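Local coordinates for protein putative dihydrodipicolinate synthase (Thermus thermophilus, PDB 2PCQ) that belongs to the dihydrodipicolinate synthase family by its putative assignment, each of the four chains of its assembly folding as a TIM barrel of parallel strands ringed by helices, at residues 114-118 and 119-123; 82-86 and 87-91. All blocks are in the same frame, centred on the assembly; numbering follows the deposited sequence.

Contact 1: 114-118 and 119-123; sequences ALAEK and MPLFL
Met-119, built as selenomethionine, is tied by its backbone N to Leu-115 O at 3.0 Å. The same oxygen accepts from Lys-118 N, also at 3.0 Å, so two donors grip one carbonyl as the chain turns toward the strand. The backbone of Met-119 is already extended, and its own O turns back over the helix, where Ala-116 CA approaches it at 3.3 Å in a C-H...O contact with an angle of 156° at the hydrogen. Its long apolar side chain leads away from the turn, toward Lys-85, Ala-89 and Leu-92, a place that a flexible unbranched chain can fill. Pro-120 carries the chain onward, its backbone bonded to Leu-92, and Leu-121 turns back to the helix. Chi1 of 79° sets CG on the side flanked by both N and C of its own backbone, and an unusual chi2 of -101° then swings CD1 over Leu-115 and Ala-116. That methyl meets Ala-116 CB at 3.6 Å and Leu-115 CB at 4.0 Å, and sits 3.4 Å from Ala-116 N; the small alanine lets the leucine lie close to the helix backbone. Phe-122 and Leu-123 then run on as strand, the first bonded to strand 91-94 and the second to Gly-150. Ala-116 and Leu-123 also touch Val-148, a potassium-site residue, and the ion lies about 9 Å from the side chain of Leu-121. The sharp, largely buried return from helix 107-118 to strand 121-125 completes the right-handed beta-alpha-beta crossover characteristic of a TIM barrel.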
loop_
_atom_site.group_PDB
_atom_site.type_symbol
_atom_site.label_atom_id
_atom_site.label_comp_id
_atom_site.label_asym_id
_atom_site.label_seq_id
_atom_site.Cartn_x
_atom_site.Cartn_y
_atom_site.Cartn_z
ATOM N N ALA A 114 -6.465 -15.998 25.324
ATOM C CA ALA A 114 -7.756 -16.167 25.975
ATOM C C ALA A 114 -8.526 -17.299 25.295
ATOM O O ALA A 114 -9.094 -18.164 25.963
ATOM C CB ALA A 114 -8.554 -14.875 25.902
ATOM N N LEU A 115 -8.542 -17.292 23.966
ATOM C CA LEU A 115 -9.242 -18.329 23.215
ATOM C C LEU A 115 -8.572 -19.699 23.384
ATOM O O LEU A 115 -9.248 -20.706 23.587
ATOM C CB LEU A 115 -9.292 -17.967 21.726
ATOM C CG LEU A 115 -9.968 -16.647 21.332
ATOM C CD1 LEU A 115 -9.910 -16.482 19.816
ATOM C CD2 LEU A 115 -11.414 -16.627 21.810
ATOM N N ALA A 116 -7.243 -19.723 23.305
ATOM C CA ALA A 116 -6.477 -20.962 23.434
ATOM C C ALA A 116 -6.634 -21.585 24.815
ATOM O O ALA A 116 -6.423 -22.785 24.995
ATOM C CB ALA A 116 -5.000 -20.699 23.152
ATOM N N GLU A 117 -7.002 -20.765 25.789
ATOM C CA GLU A 117 -7.186 -21.243 27.149
ATOM C C GLU A 117 -8.430 -22.126 27.211
ATOM O O GLU A 117 -8.524 -23.021 28.053
ATOM C CB GLU A 117 -7.351 -20.050 28.095
ATOM C CG GLU A 117 -7.357 -20.401 29.573
ATOM C CD GLU A 117 -6.066 -21.067 30.016
ATOM O OE1 GLU A 117 -4.981 -20.489 29.781
ATOM O OE2 GLU A 117 -6.138 -22.167 30.603
ATOM N N LYS A 118 -9.372 -21.891 26.300
ATOM C CA LYS A 118 -10.630 -22.642 26.272
ATOM C C LYS A 118 -10.734 -23.694 25.156
ATOM O O LYS A 118 -11.506 -24.653 25.269
ATOM C CB LYS A 118 -11.802 -21.660 26.119
ATOM C CG LYS A 118 -11.818 -20.505 27.121
ATOM C CD LYS A 118 -12.049 -20.975 28.552
ATOM C CE LYS A 118 -13.431 -21.581 28.719
ATOM N NZ LYS A 118 -13.692 -21.999 30.127
HETATM N N MSE A 119 -9.963 -23.526 24.088
HETATM C CA MSE A 119 -10.057 -24.476 22.995
HETATM C C MSE A 119 -8.850 -24.425 22.093
HETATM O O MSE A 119 -8.217 -23.391 21.936
HETATM C CB MSE A 119 -11.297 -24.174 22.149
HETATM C CG MSE A 119 -12.156 -25.363 21.818
HETATM SE SE MSE A 119 -13.521 -24.752 20.621
HETATM C CE MSE A 119 -13.188 -26.053 19.208
ATOM N N PRO A 120 -8.518 -25.567 21.469
ATOM C CA PRO A 120 -7.369 -25.631 20.559
ATOM C C PRO A 120 -7.707 -24.783 19.352
ATOM O O PRO A 120 -8.874 -24.695 18.958
ATOM C CB PRO A 120 -7.281 -27.126 20.207
ATOM C CG PRO A 120 -7.929 -27.791 21.409
ATOM C CD PRO A 120 -9.089 -26.902 21.698
ATOM N N LEU A 121 -6.705 -24.129 18.787
ATOM C CA LEU A 121 -6.936 -23.313 17.618
ATOM C C LEU A 121 -5.747 -23.138 16.699
ATOM O O LEU A 121 -4.596 -23.369 17.080
ATOM C CB LEU A 121 -7.484 -21.917 18.010
ATOM C CG LEU A 121 -6.703 -20.697 18.548
ATOM C CD1 LEU A 121 -6.866 -20.601 20.048
ATOM C CD2 LEU A 121 -5.242 -20.731 18.159
ATOM N N PHE A 122 -6.053 -22.733 15.470
ATOM C CA PHE A 122 -5.047 -22.454 14.456
ATOM C C PHE A 122 -5.153 -20.948 14.249
ATOM O O PHE A 122 -6.250 -20.392 14.301
ATOM C CB PHE A 122 -5.393 -23.152 13.139
ATOM C CG PHE A 122 -5.043 -24.613 13.108
ATOM C CD1 PHE A 122 -3.797 -25.028 12.654
ATOM C CD2 PHE A 122 -5.963 -25.573 13.521
ATOM C CE1 PHE A 122 -3.468 -26.379 12.602
ATOM C CE2 PHE A 122 -5.647 -26.926 13.477
ATOM C CZ PHE A 122 -4.396 -27.331 13.014
ATOM N N LEU A 123 -4.021 -20.287 14.040
ATOM C CA LEU A 123 -4.041 -18.858 13.781
ATOM C C LEU A 123 -4.546 -18.759 12.340
ATOM O O LEU A 123 -4.256 -19.632 11.518
ATOM C CB LEU A 123 -2.630 -18.271 13.907
ATOM C CG LEU A 123 -1.941 -18.504 15.259
ATOM C CD1 LEU A 123 -0.603 -17.781 15.283
ATOM C CD2 LEU A 123 -2.838 -18.003 16.390
#

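Contact 2: 82-86 and 87-91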
loop_
_atom_site.group_PDB
_atom_site.type_symbol
_atom_site.label_atom_id
_atom_site.label_comp_id
_atom_site.label_asym_id
_atom_site.label_seq_id
_atom_site.Cartn_x
_atom_site.Cartn_y
_atom_site.Cartn_z
ATOM N N LEU A 82 -18.004 -21.276 22.289
ATOM C CA LEU A 82 -18.852 -22.242 22.989
ATOM C C LEU A 82 -19.652 -23.083 22.002
ATOM O O LEU A 82 -19.812 -24.286 22.188
ATOM C CB LEU A 82 -19.816 -21.528 23.943
ATOM C CG LEU A 82 -19.194 -20.790 25.132
ATOM C CD1 LEU A 82 -20.295 -20.161 25.974
ATOM C CD2 LEU A 82 -18.369 -21.758 25.969
ATOM N N GLU A 83 -20.151 -22.434 20.955
ATOM C CA GLU A 83 -20.929 -23.104 19.921
ATOM C C GLU A 83 -20.080 -24.128 19.172
ATOM O O GLU A 83 -20.516 -25.254 18.938
ATOM C CB GLU A 83 -21.486 -22.063 18.946
ATOM C CG GLU A 83 -22.626 -21.234 19.528
ATOM C CD GLU A 83 -22.805 -19.891 18.836
ATOM O OE1 GLU A 83 -22.403 -19.761 17.660
ATOM O OE2 GLU A 83 -23.362 -18.969 19.470
ATOM N N ALA A 84 -18.863 -23.732 18.812
ATOM C CA ALA A 84 -17.945 -24.607 18.091
ATOM C C ALA A 84 -17.588 -25.822 18.938
ATOM O O ALA A 84 -17.540 -26.946 18.440
ATOM C CB ALA A 84 -16.676 -23.841 17.716
ATOM N N LYS A 85 -17.346 -25.589 20.223
ATOM C CA LYS A 85 -16.986 -26.669 21.132
ATOM C C LYS A 85 -18.134 -27.664 21.295
ATOM O O LYS A 85 -17.919 -28.877 21.301
ATOM C CB LYS A 85 -16.594 -26.100 22.498
ATOM C CG LYS A 85 -16.043 -27.144 23.451
ATOM C CD LYS A 85 -15.656 -26.546 24.789
ATOM C CE LYS A 85 -15.203 -27.635 25.747
ATOM N NZ LYS A 85 -14.898 -27.104 27.099
ATOM N N ALA A 86 -19.350 -27.144 21.421
ATOM C CA ALA A 86 -20.530 -27.985 21.586
ATOM C C ALA A 86 -20.804 -28.808 20.331
ATOM O O ALA A 86 -21.397 -29.883 20.407
ATOM C CB ALA A 86 -21.751 -27.122 21.920
ATOM N N ALA A 87 -20.369 -28.302 19.181
ATOM C CA ALA A 87 -20.577 -28.999 17.918
ATOM C C ALA A 87 -19.560 -30.122 17.747
ATOM O O ALA A 87 -19.706 -30.969 16.872
ATOM C CB ALA A 87 -20.476 -28.021 16.756
ATOM N N GLY A 88 -18.530 -30.122 18.585
ATOM C CA GLY A 88 -17.519 -31.158 18.507
ATOM C C GLY A 88 -16.356 -30.801 17.598
ATOM O O GLY A 88 -15.623 -31.679 17.143
ATOM N N ALA A 89 -16.174 -29.509 17.336
ATOM C CA ALA A 89 -15.088 -29.065 16.467
ATOM C C ALA A 89 -13.734 -29.457 17.037
ATOM O O ALA A 89 -13.504 -29.343 18.237
ATOM C CB ALA A 89 -15.154 -27.548 16.271
HETATM N N MSE A 90 -12.847 -29.910 16.157
HETATM C CA MSE A 90 -11.496 -30.320 16.525
HETATM C C MSE A 90 -10.673 -29.111 16.975
HETATM O O MSE A 90 -9.842 -29.208 17.879
HETATM C CB MSE A 90 -10.847 -31.012 15.323
HETATM C CG MSE A 90 -9.357 -30.837 15.209
HETATM SE SE MSE A 90 -8.732 -31.790 13.663
HETATM C CE MSE A 90 -9.581 -30.660 12.297
ATOM N N ALA A 91 -10.919 -27.967 16.348
ATOM C CA ALA A 91 -10.206 -26.744 16.697
ATOM C C ALA A 91 -10.820 -25.546 15.991
ATOM O O ALA A 91 -11.640 -25.695 15.081
ATOM C CB ALA A 91 -8.729 -26.866 16.330
HETATM O O HOH W 1 -14.626 -29.424 20.737
#
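Ala-89 N donates to Ala-84 O at 3.1 Å, a fairly straight bond (160° at the hydrogen) whose donor is tilted a little from the carbonyl plane. One step in, Gly-88 N reaches Lys-85 O at 3.0 Å, this time from well above the plane of that carbonyl. Ala-87 N is less firmly held, sharing its hydrogen between weak bonds to Glu-83 O at 3.1 Å and Ala-84 O at 3.2 Å. The first two of these bonds, with the positive phi of Gly-88 (91°), make a Schellman motif at the C-terminal end of helix 74-87. Having no side chain, Gly-88 can take this shape without pressing a CB against the carbonyl O of Ala-87. A water donates to Ala-89 O at 2.7 Å and more weakly to Lys-85 O, linking loop to helix. Around this polar core lie small methyl groups: Ala-89 CB stands 3.3 Å from Ala-84 O and 4.3 Å from Ala-84 CB, the apolar pair that commonly accompanies the motif. Both alanines rest on Val-67 of strand 66-69, where their small size probably lets helix and loop lie close to the barrel wall. Farther round the helix, Ala-87 packs on Leu-56, while Glu-83 uses its carboxylate in a salt bridge to Arg-52.

Overall arrangement
From the N terminus, the chain leaves strand 66-69, climbs helix 74-87 and turns at contact 2 to enter strand 91-94; helix 107-118 follows, and contact 1 closes the next return, into strand 121-125. The two turns come in series, neither nesting nor crossing, at successive helix-to-strand connections on the same side of the chain's centre. Their centres are 11 Å apart, and the side chain of Met-119 bridges them: its SE packs 3.8 Å from Lys-85 CB, and its CE comes 3.4 Å from Ala-89 O. Together they tie two adjacent outer helices to neighbouring parallel strands of the barrel.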